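Local coordinates for protein ATP-dependent Clp protease proteolytic subunit (Plasmodium falciparum, PDB 4GM2) that forms the inactive subunit of the caseinolytic (Clp) protease complex that resides in the apicoplast, in a structure that assembles seven copies of the chain, at residues Y51-S56 and N93-D98; I61-N66 and V99-L104; N169-T174 and D194-D199. All coordinates share one frame; numbering follows the deposited sequence.

Interaction 1: Y51-S56 and N93-D98; sequences YLEYES and NYISSD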
loop_
_atom_site.group_PDB
_atom_site.type_symbol
_atom_site.label_atom_id
_atom_site.label_comp_id
_atom_site.label_asym_id
_atom_site.label_seq_id
_atom_site.Cartn_x
_atom_site.Cartn_y
_atom_site.Cartn_z
ATOM N N TYR A 51 9.250 -14.102 19.415
ATOM C CA TYR A 51 9.239 -12.688 19.775
ATOM C C TYR A 51 8.791 -12.466 21.212
ATOM O O TYR A 51 9.432 -11.719 21.944
ATOM C CB TYR A 51 8.379 -11.858 18.821
ATOM C CG TYR A 51 8.207 -10.438 19.301
ATOM C CD1 TYR A 51 9.204 -9.490 19.095
ATOM C CD2 TYR A 51 7.057 -10.050 19.988
ATOM C CE1 TYR A 51 9.058 -8.190 19.550
ATOM C CE2 TYR A 51 6.903 -8.756 20.447
ATOM C CZ TYR A 51 7.904 -7.831 20.225
ATOM O OH TYR A 51 7.750 -6.542 20.676
ATOM N N LEU A 52 7.693 -13.114 21.602
ATOM C CA LEU A 52 7.134 -12.957 22.946
ATOM C C LEU A 52 8.072 -13.498 24.020
ATOM O O LEU A 52 8.229 -12.884 25.076
ATOM C CB LEU A 52 5.753 -13.615 23.057
ATOM C CG LEU A 52 4.619 -12.955 22.265
ATOM C CD1 LEU A 52 3.383 -13.837 22.267
ATOM C CD2 LEU A 52 4.292 -11.567 22.797
ATOM N N GLU A 53 8.691 -14.644 23.737
ATOM C CA GLU A 53 9.641 -15.256 24.654
ATOM C C GLU A 53 10.851 -14.351 24.906
ATOM O O GLU A 53 11.331 -14.277 26.036
ATOM C CB GLU A 53 10.075 -16.639 24.146
ATOM C CG GLU A 53 11.244 -17.275 24.897
ATOM C CD GLU A 53 10.891 -17.772 26.295
ATOM O OE1 GLU A 53 9.708 -17.768 26.667
ATOM O OE2 GLU A 53 11.801 -18.188 27.033
ATOM N N TYR A 54 11.326 -13.675 23.856
ATOM C CA TYR A 54 12.460 -12.742 23.931
ATOM C C TYR A 54 12.098 -11.448 24.652
ATOM O O TYR A 54 12.941 -10.825 25.304
ATOM C CB TYR A 54 12.976 -12.405 22.528
ATOM C CG TYR A 54 14.096 -13.296 22.036
ATOM C CD1 TYR A 54 15.413 -12.827 21.986
ATOM C CD2 TYR A 54 13.846 -14.611 21.616
ATOM C CE1 TYR A 54 16.446 -13.638 21.530
ATOM C CE2 TYR A 54 14.873 -15.429 21.162
ATOM C CZ TYR A 54 16.170 -14.938 21.121
ATOM O OH TYR A 54 17.193 -15.742 20.675
ATOM N N GLU A 55 10.842 -11.042 24.515
ATOM C CA GLU A 55 10.353 -9.827 25.142
ATOM C C GLU A 55 10.202 -10.034 26.651
ATOM O O GLU A 55 10.641 -9.196 27.433
ATOM C CB GLU A 55 9.026 -9.407 24.506
ATOM C CG GLU A 55 8.918 -7.923 24.206
ATOM C CD GLU A 55 8.635 -7.093 25.441
ATOM O OE1 GLU A 55 9.265 -6.024 25.594
ATOM O OE2 GLU A 55 7.783 -7.508 26.261
ATOM N N SER A 56 9.596 -11.157 27.042
ATOM C CA SER A 56 9.377 -11.508 28.449
ATOM C C SER A 56 9.532 -13.010 28.662
ATOM O O SER A 56 8.932 -13.818 27.950
ATOM C CB SER A 56 8.000 -11.054 28.918
ATOM O OG SER A 56 7.865 -9.656 28.781
ATOM N N ASN A 93 7.561 -26.273 23.518
ATOM C CA ASN A 93 8.238 -27.081 24.524
ATOM C C ASN A 93 9.611 -26.541 24.942
ATOM O O ASN A 93 10.063 -26.811 26.051
ATOM C CB ASN A 93 8.352 -28.537 24.060
ATOM C CG ASN A 93 7.018 -29.272 24.080
ATOM O OD1 ASN A 93 6.050 -28.824 24.692
ATOM N ND2 ASN A 93 6.970 -30.417 23.410
ATOM N N TYR A 94 10.270 -25.789 24.059
ATOM C CA TYR A 94 11.587 -25.217 24.378
ATOM C C TYR A 94 11.469 -23.968 25.237
ATOM O O TYR A 94 12.157 -23.864 26.248
ATOM C CB TYR A 94 12.410 -24.898 23.118
ATOM C CG TYR A 94 13.621 -24.007 23.378
ATOM O OH TYR A 94 15.335 -20.276 21.022
ATOM N N ILE A 95 10.610 -23.032 24.830
ATOM C CA ILE A 95 10.514 -21.726 25.492
ATOM C C ILE A 95 10.042 -21.836 26.941
ATOM O O ILE A 95 9.311 -22.766 27.296
ATOM C CB ILE A 95 9.634 -20.713 24.714
ATOM C CG1 ILE A 95 8.180 -21.183 24.617
ATOM C CG2 ILE A 95 10.229 -20.418 23.344
ATOM C CD1 ILE A 95 7.217 -20.086 24.214
ATOM N N SER A 96 10.465 -20.882 27.769
ATOM C CA SER A 96 10.152 -20.912 29.194
ATOM C C SER A 96 8.731 -20.454 29.485
ATOM O O SER A 96 8.137 -20.873 30.481
ATOM C CB SER A 96 11.149 -20.072 29.983
ATOM O OG SER A 96 11.133 -18.731 29.549
ATOM N N SER A 97 8.201 -19.591 28.621
ATOM C CA SER A 97 6.837 -19.092 28.757
ATOM C C SER A 97 5.854 -20.218 28.507
ATOM O O SER A 97 5.920 -20.878 27.471
ATOM C CB SER A 97 6.573 -17.962 27.763
ATOM O OG SER A 97 7.346 -16.813 28.054
ATOM N N ASP A 98 4.966 -20.452 29.469
ATOM C CA ASP A 98 3.872 -21.402 29.294
ATOM C C ASP A 98 2.949 -20.843 28.232
ATOM O O ASP A 98 2.680 -19.641 28.219
ATOM C CB ASP A 98 3.087 -21.588 30.601
ATOM C CG ASP A 98 3.921 -22.210 31.715
ATOM O OD1 ASP A 98 4.896 -22.933 31.416
ATOM O OD2 ASP A 98 3.593 -21.983 32.901
#
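Glu53 OE1 accepts a firm hydrogen bond from the backbone N of Ser97, 3.1 Å away. The hydroxyl OG of Ser97 lies 2.9 Å from Glu53 OE1 and may donate as well, though Lys57 O competes for its proton. Ser96 approaches Glu53 OE2 likewise, with its amide as the sure donor and its hydroxyl as a possible one, so that one carboxylate is read by two consecutive residues of a turn. The example illustrates how an acid on one helix can organise the chain leaving another. Here helices 39-55 and 81-94 are the connections of two successive beta-alpha-beta crossovers of the ClpP fold, and Glu53, in the last turn of the first, reaches the link that carries the second toward strand 99-103. With CG anti to the backbone N (chi1 170°) and a bend at chi2, its chain slides past Ile95 in the reverse direction, bringing Glu53 CG to 3.6 Å from Ile95 CG2 and seating the aliphatic part of the acid on apolar surface.

The two backbone bonds differ in approach. Ser97 N meets OE1 on the syn side, not far from the carboxylate plane, whereas Ser96 N comes to OE2 from above that plane, although its own N-H points well at the oxygen (163°). Lys57 O is within bonding reach of the Ser96 hydroxyl too, which leaves open where that proton goes. In a largely buried setting, such surroundings would probably stabilise the ionised acid. Another subunit also reaches this region: its Lys204 donates to Ile95 O. At the OE2 end of the carboxylate, the hydroxyl OG of Ser96 comes nearer than the backbone N does, lying 2.7 Å from Glu53 OE2.

Interaction 2: I61-N66 and V99-L104; sequences IHLYIN and VYTYCL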
loop_
_atom_site.group_PDB
_atom_site.type_symbol
_atom_site.label_atom_id
_atom_site.label_comp_id
_atom_site.label_asym_id
_atom_site.label_seq_id
_atom_site.Cartn_x
_atom_site.Cartn_y
_atom_site.Cartn_z
ATOM N N ILE A 61 1.769 -17.144 27.469
ATOM C CA ILE A 61 1.326 -16.758 26.133
ATOM C C ILE A 61 -0.037 -17.400 25.861
ATOM O O ILE A 61 -0.252 -18.571 26.172
ATOM C CB ILE A 61 2.355 -17.166 25.062
ATOM C CG1 ILE A 61 3.662 -16.394 25.278
ATOM C CG2 ILE A 61 1.803 -16.930 23.660
ATOM C CD1 ILE A 61 4.854 -16.962 24.539
ATOM N N HIS A 62 -0.953 -16.622 25.292
ATOM C CA HIS A 62 -2.318 -17.081 25.087
ATOM C C HIS A 62 -2.585 -17.380 23.644
ATOM O O HIS A 62 -2.798 -16.472 22.831
ATOM C CB HIS A 62 -3.304 -16.056 25.629
ATOM C CG HIS A 62 -3.100 -15.739 27.090
ATOM N ND1 HIS A 62 -3.669 -16.459 28.074
ATOM C CD2 HIS A 62 -2.343 -14.750 27.713
ATOM C CE1 HIS A 62 -3.304 -15.957 29.266
ATOM N NE2 HIS A 62 -2.490 -14.910 29.045
ATOM N N LEU A 63 -2.567 -18.668 23.316
ATOM C CA LEU A 63 -2.799 -19.132 21.956
ATOM C C LEU A 63 -4.268 -19.473 21.735
ATOM O O LEU A 63 -4.742 -20.526 22.161
ATOM C CB LEU A 63 -1.916 -20.346 21.647
ATOM C CG LEU A 63 -2.030 -21.002 20.269
ATOM C CD1 LEU A 63 -1.792 -20.002 19.152
ATOM C CD2 LEU A 63 -1.056 -22.162 20.161
ATOM N N TYR A 64 -4.982 -18.573 21.070
ATOM C CA TYR A 64 -6.381 -18.801 20.736
ATOM C C TYR A 64 -6.481 -19.494 19.385
ATOM O O TYR A 64 -5.825 -19.089 18.418
ATOM C CB TYR A 64 -7.158 -17.481 20.728
ATOM C CG TYR A 64 -7.415 -16.909 22.102
ATOM C CD1 TYR A 64 -6.441 -16.157 22.765
ATOM C CD2 TYR A 64 -8.633 -17.115 22.740
ATOM C CE1 TYR A 64 -6.677 -15.632 24.027
ATOM C CE2 TYR A 64 -8.877 -16.597 24.002
ATOM C CZ TYR A 64 -7.898 -15.856 24.640
ATOM O OH TYR A 64 -8.148 -15.341 25.888
ATOM N N ILE A 65 -7.302 -20.537 19.319
ATOM C CA ILE A 65 -7.388 -21.361 18.118
ATOM C C ILE A 65 -8.808 -21.481 17.592
ATOM O O ILE A 65 -9.719 -21.885 18.314
ATOM C CB ILE A 65 -6.787 -22.766 18.346
ATOM C CG1 ILE A 65 -5.283 -22.659 18.633
ATOM C CG2 ILE A 65 -7.028 -23.655 17.136
ATOM C CD1 ILE A 65 -4.663 -23.920 19.188
ATOM N N ASN A 66 -8.981 -21.103 16.329
ATOM C CA ASN A 66 -10.210 -21.354 15.586
ATOM C C ASN A 66 -9.823 -21.702 14.154
ATOM O O ASN A 66 -9.789 -20.836 13.279
ATOM C CB ASN A 66 -11.133 -20.136 15.632
ATOM C CG ASN A 66 -12.519 -20.427 15.084
ATOM O OD1 ASN A 66 -12.943 -21.577 15.002
ATOM N ND2 ASN A 66 -13.236 -19.375 14.710
ATOM N N VAL A 99 2.467 -21.697 27.336
ATOM C CA VAL A 99 1.421 -21.259 26.415
ATOM C C VAL A 99 0.093 -21.942 26.749
ATOM O O VAL A 99 0.001 -23.175 26.797
ATOM C CB VAL A 99 1.817 -21.351 24.907
ATOM C CG1 VAL A 99 3.325 -21.504 24.734
ATOM C CG2 VAL A 99 1.084 -22.462 24.183
ATOM N N TYR A 100 -0.918 -21.123 27.034
ATOM C CA TYR A 100 -2.265 -21.617 27.272
ATOM C C TYR A 100 -2.981 -21.643 25.934
ATOM O O TYR A 100 -2.817 -20.726 25.135
ATOM C CB TYR A 100 -3.028 -20.701 28.240
ATOM C CG TYR A 100 -2.343 -20.392 29.563
ATOM C CD1 TYR A 100 -1.292 -21.184 30.048
ATOM C CD2 TYR A 100 -2.779 -19.325 30.353
ATOM C CE1 TYR A 100 -0.682 -20.903 31.260
ATOM C CE2 TYR A 100 -2.177 -19.036 31.569
ATOM C CZ TYR A 100 -1.130 -19.827 32.020
ATOM O OH TYR A 100 -0.528 -19.542 33.230
ATOM N N THR A 101 -3.767 -22.687 25.685
ATOM C CA THR A 101 -4.553 -22.770 24.450
ATOM C C THR A 101 -6.050 -22.607 24.723
ATOM O O THR A 101 -6.562 -23.090 25.739
ATOM C CB THR A 101 -4.292 -24.075 23.668
ATOM O OG1 THR A 101 -4.464 -25.203 24.532
ATOM C CG2 THR A 101 -2.883 -24.096 23.103
ATOM N N TYR A 102 -6.736 -21.908 23.819
ATOM C CA TYR A 102 -8.180 -21.686 23.918
ATOM C C TYR A 102 -8.826 -21.988 22.575
ATOM O O TYR A 102 -8.516 -21.325 21.586
ATOM C CB TYR A 102 -8.482 -20.231 24.283
ATOM C CG TYR A 102 -7.722 -19.681 25.471
ATOM C CD1 TYR A 102 -6.378 -19.306 25.356
ATOM C CD2 TYR A 102 -8.352 -19.504 26.702
ATOM C CE1 TYR A 102 -5.684 -18.797 26.438
ATOM C CE2 TYR A 102 -7.665 -18.990 27.790
ATOM C CZ TYR A 102 -6.333 -18.641 27.650
ATOM O OH TYR A 102 -5.647 -18.134 28.723
ATOM N N CYS A 103 -9.711 -22.982 22.522
ATOM C CA CYS A 103 -10.421 -23.260 21.276
ATOM C C CYS A 103 -11.691 -22.432 21.194
ATOM O O CYS A 103 -12.581 -22.554 22.038
ATOM C CB CYS A 103 -10.734 -24.744 21.094
ATOM S SG CYS A 103 -11.480 -25.109 19.479
ATOM N N LEU A 104 -11.762 -21.594 20.163
ATOM C CA LEU A 104 -12.846 -20.632 19.997
ATOM C C LEU A 104 -13.955 -21.082 19.042
ATOM O O LEU A 104 -14.882 -20.319 18.767
ATOM C CB LEU A 104 -12.275 -19.283 19.547
ATOM C CG LEU A 104 -12.116 -18.159 20.576
ATOM C CD1 LEU A 104 -11.637 -18.650 21.934
ATOM C CD2 LEU A 104 -11.181 -17.103 20.021
#
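Tyr64 and Tyr102 lie face against face in an offset stack, their ring centroids 4.3 Å apart and their planes 11° from parallel. Tyr102 CD1 sits over the middle of the Tyr64 ring, while Tyr64 CZ lies toward the rim of the Tyr102 ring. Leu104 closes the edge of Tyr64, its CD1 3.5 Å from Tyr64 CD2. Along the strand the rings turn: His62 meets Tyr102 rim to rim, and Tyr102 OH reaches His62 ND1 at 2.7 Å, near the imidazole plane. Tyr100 lies beside His62, pointing the same way, and meets it obliquely with planes at 82°; its CD2 is 3.6 Å from His62 CE1.

His62, Tyr64, Tyr100 and Tyr102 form an aromatic cluster because the parallel register puts them on one face. Strands 61-67 and 99-103 are neighbours in the central parallel sheet of the ClpP fold, and bonds such as Ile65 N to Tyr102 O (2.7 Å) keep cross-strand partners level. Leu63, Ile65 and Thr101 occupy the other face, toward helix 110-116, where Thr101 OG1 bonds to Ala115 O. On the aromatic face, Tyr54 OH of a neighbouring subunit, a different one from that donating to Ile95 O, bonds to Tyr64 OH, and its ring sits edge-to-face with His62. Since either His62 ND1 or Tyr102 OH could donate, their bond is compatible with both neutral tautomers of the imidazole.

Interaction 3: N169-T174 and D194-D199; sequences NTEKDT and DFKLID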
loop_
_atom_site.group_PDB
_atom_site.type_symbol
_atom_site.label_atom_id
_atom_site.label_comp_id
_atom_site.label_asym_id
_atom_site.label_seq_id
_atom_site.Cartn_x
_atom_site.Cartn_y
_atom_site.Cartn_z
ATOM N N ASN A 169 0.148 -35.932 25.047
ATOM C CA ASN A 169 -0.841 -34.910 25.398
ATOM C C ASN A 169 -2.085 -35.476 26.082
ATOM O O ASN A 169 -2.638 -34.858 26.995
ATOM C CB ASN A 169 -1.256 -34.104 24.157
ATOM C CG ASN A 169 -0.111 -33.301 23.555
ATOM O OD1 ASN A 169 0.988 -33.243 24.106
ATOM N ND2 ASN A 169 -0.370 -32.674 22.413
ATOM N N THR A 170 -2.512 -36.654 25.638
ATOM C CA THR A 170 -3.748 -37.269 26.118
ATOM C C THR A 170 -3.515 -38.298 27.225
ATOM O O THR A 170 -4.472 -38.822 27.798
ATOM C CB THR A 170 -4.507 -37.956 24.966
ATOM O OG1 THR A 170 -3.659 -38.941 24.364
ATOM C CG2 THR A 170 -4.935 -36.936 23.910
ATOM N N GLU A 171 -2.243 -38.576 27.516
ATOM C CA GLU A 171 -1.835 -39.571 28.519
ATOM C C GLU A 171 -2.334 -40.971 28.174
ATOM O O GLU A 171 -2.854 -41.686 29.031
ATOM C CB GLU A 171 -2.289 -39.162 29.926
ATOM C CG GLU A 171 -1.539 -37.974 30.502
ATOM C CD GLU A 171 -2.195 -37.411 31.746
ATOM O OE1 GLU A 171 -3.089 -38.077 32.311
ATOM O OE2 GLU A 171 -1.814 -36.296 32.160
ATOM N N LYS A 172 -2.171 -41.349 26.909
ATOM C CA LYS A 172 -2.610 -42.653 26.417
ATOM C C LYS A 172 -1.458 -43.387 25.740
ATOM O O LYS A 172 -0.484 -42.754 25.319
ATOM C CB LYS A 172 -3.784 -42.495 25.446
ATOM C CG LYS A 172 -4.875 -41.573 25.958
ATOM C CD LYS A 172 -6.255 -41.989 25.494
ATOM C CE LYS A 172 -7.312 -41.044 26.050
ATOM N NZ LYS A 172 -7.274 -40.908 27.536
ATOM N N ASP A 173 -1.577 -44.714 25.651
ATOM C CA ASP A 173 -0.592 -45.559 24.969
ATOM C C ASP A 173 -0.537 -45.256 23.474
ATOM O O ASP A 173 -1.535 -44.847 22.881
ATOM C CB ASP A 173 -0.924 -47.043 25.167
ATOM C CG ASP A 173 -0.762 -47.505 26.608
ATOM O OD1 ASP A 173 -0.271 -46.726 27.451
ATOM O OD2 ASP A 173 -1.128 -48.665 26.897
ATOM N N THR A 174 0.626 -45.463 22.862
ATOM C CA THR A 174 0.754 -45.267 21.418
ATOM C C THR A 174 -0.076 -46.284 20.634
ATOM O O THR A 174 -0.441 -46.028 19.491
ATOM C CB THR A 174 2.219 -45.296 20.925
ATOM O OG1 THR A 174 2.910 -46.402 21.517
ATOM C CG2 THR A 174 2.937 -43.998 21.271
ATOM N N ASP A 194 -12.836 -35.393 28.244
ATOM C CA ASP A 194 -12.789 -36.800 28.644
ATOM C C ASP A 194 -11.603 -37.531 28.019
ATOM O O ASP A 194 -10.951 -38.344 28.674
ATOM C CB ASP A 194 -14.098 -37.503 28.270
ATOM C CG ASP A 194 -14.378 -38.717 29.134
ATOM O OD1 ASP A 194 -14.353 -39.852 28.609
ATOM O OD2 ASP A 194 -14.622 -38.535 30.345
ATOM N N PHE A 195 -11.325 -37.230 26.753
ATOM C CA PHE A 195 -10.217 -37.849 26.027
ATOM C C PHE A 195 -8.881 -37.214 26.416
ATOM O O PHE A 195 -7.816 -37.683 26.004
ATOM C CB PHE A 195 -10.447 -37.749 24.516
ATOM C CG PHE A 195 -9.602 -38.694 23.704
ATOM C CD1 PHE A 195 -9.954 -40.035 23.583
ATOM C CD2 PHE A 195 -8.463 -38.240 23.046
ATOM C CE1 PHE A 195 -9.183 -40.906 22.832
ATOM C CE2 PHE A 195 -7.685 -39.107 22.295
ATOM C CZ PHE A 195 -8.045 -40.441 22.188
ATOM N N LYS A 196 -8.954 -36.156 27.226
ATOM C CA LYS A 196 -7.785 -35.416 27.721
ATOM C C LYS A 196 -7.038 -34.628 26.644
ATOM O O LYS A 196 -5.835 -34.390 26.759
ATOM C CB LYS A 196 -6.842 -36.325 28.522
ATOM C CG LYS A 196 -7.173 -36.371 30.004
ATOM C CD LYS A 196 -6.557 -37.572 30.701
ATOM C CE LYS A 196 -7.544 -38.723 30.790
ATOM N NZ LYS A 196 -7.085 -39.738 31.777
ATOM N N LEU A 197 -7.767 -34.220 25.607
ATOM C CA LEU A 197 -7.269 -33.266 24.621
ATOM C C LEU A 197 -7.286 -31.862 25.214
ATOM O O LEU A 197 -6.496 -30.994 24.837
ATOM C CB LEU A 197 -8.150 -33.286 23.368
ATOM C CG LEU A 197 -7.951 -34.370 22.307
ATOM C CD1 LEU A 197 -9.104 -34.341 21.316
ATOM C CD2 LEU A 197 -6.622 -34.206 21.583
ATOM N N ILE A 198 -8.210 -31.665 26.150
ATOM C CA ILE A 198 -8.547 -30.368 26.714
ATOM C C ILE A 198 -8.701 -30.572 28.221
ATOM O O ILE A 198 -8.962 -31.690 28.678
ATOM C CB ILE A 198 -9.873 -29.855 26.087
ATOM C CG1 ILE A 198 -9.668 -29.432 24.623
ATOM C CG2 ILE A 198 -10.514 -28.738 26.906
ATOM C CD1 ILE A 198 -8.719 -28.270 24.403
ATOM N N ASP A 199 -8.531 -29.497 28.986
ATOM C CA ASP A 199 -8.635 -29.563 30.435
ATOM C C ASP A 199 -9.960 -29.027 30.976
ATOM O O ASP A 199 -10.634 -29.709 31.750
ATOM C CB ASP A 199 -7.456 -28.835 31.080
ATOM C CG ASP A 199 -6.129 -29.473 30.738
ATOM O OD1 ASP A 199 -5.956 -30.670 31.048
ATOM O OD2 ASP A 199 -5.258 -28.783 30.164
#
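The Phe195 ring carries the Lys172 side chain on one face: CE stands over the middle of the ring, 3.8 Å from its centroid, in a CH-pi contact. Lys172 NZ is farther out, so any cation-pi attraction is weak at most. Thr170 comes obliquely, its CG2 3.9 Å from Phe195 CE2, and the ring of Phe187 meets Phe195 with the planes at about 45°. Phe195 CG lies anti to the backbone N (chi1 -163°), which swings the ring across to these partners.

Two helix ends meet here: the C-terminal end of helix 148-170 packs against the end of helix 189-194, after which Lys196, with positive phi, forms a Schellman motif. Lys196 CB rests 3.5 Å from Thr170 O. Nearby, Asn169 O and Lys196 O, both acceptors, lie 3.2 Å apart; Arg123 reconciles them, NH1 donating to the former and NH2 weakly to the latter. Leu197 adds CD2 against Thr170 CG2. Farther out, Lys196 NZ lies 4.4 Å from Glu171 OE1, beyond a salt bridge, and equally far from Lys172 NZ.

In the fold
From the N terminus, strand 30-33 leads into helix 39-55, whose end supplies the first half of interaction 1; the chain then enters strand 61-67, the first half of interaction 2. The end of helix 81-94 and the turn after it (93-98) close interaction 1, and strand 99-103 closes interaction 2. The two loops therefore cross, their segments alternating, and they touch: Asp98 O probably bonds to Ile61 N, and Leu52, Ile95 and Ser97 pack on Ile61. Interaction 3 follows in series, closing a shorter loop between helix 148-170 and the segment before strand 200-201, the last of the parallel sheet within this chain. Its centre lies about 17 Å from that of interaction 2, without direct contact.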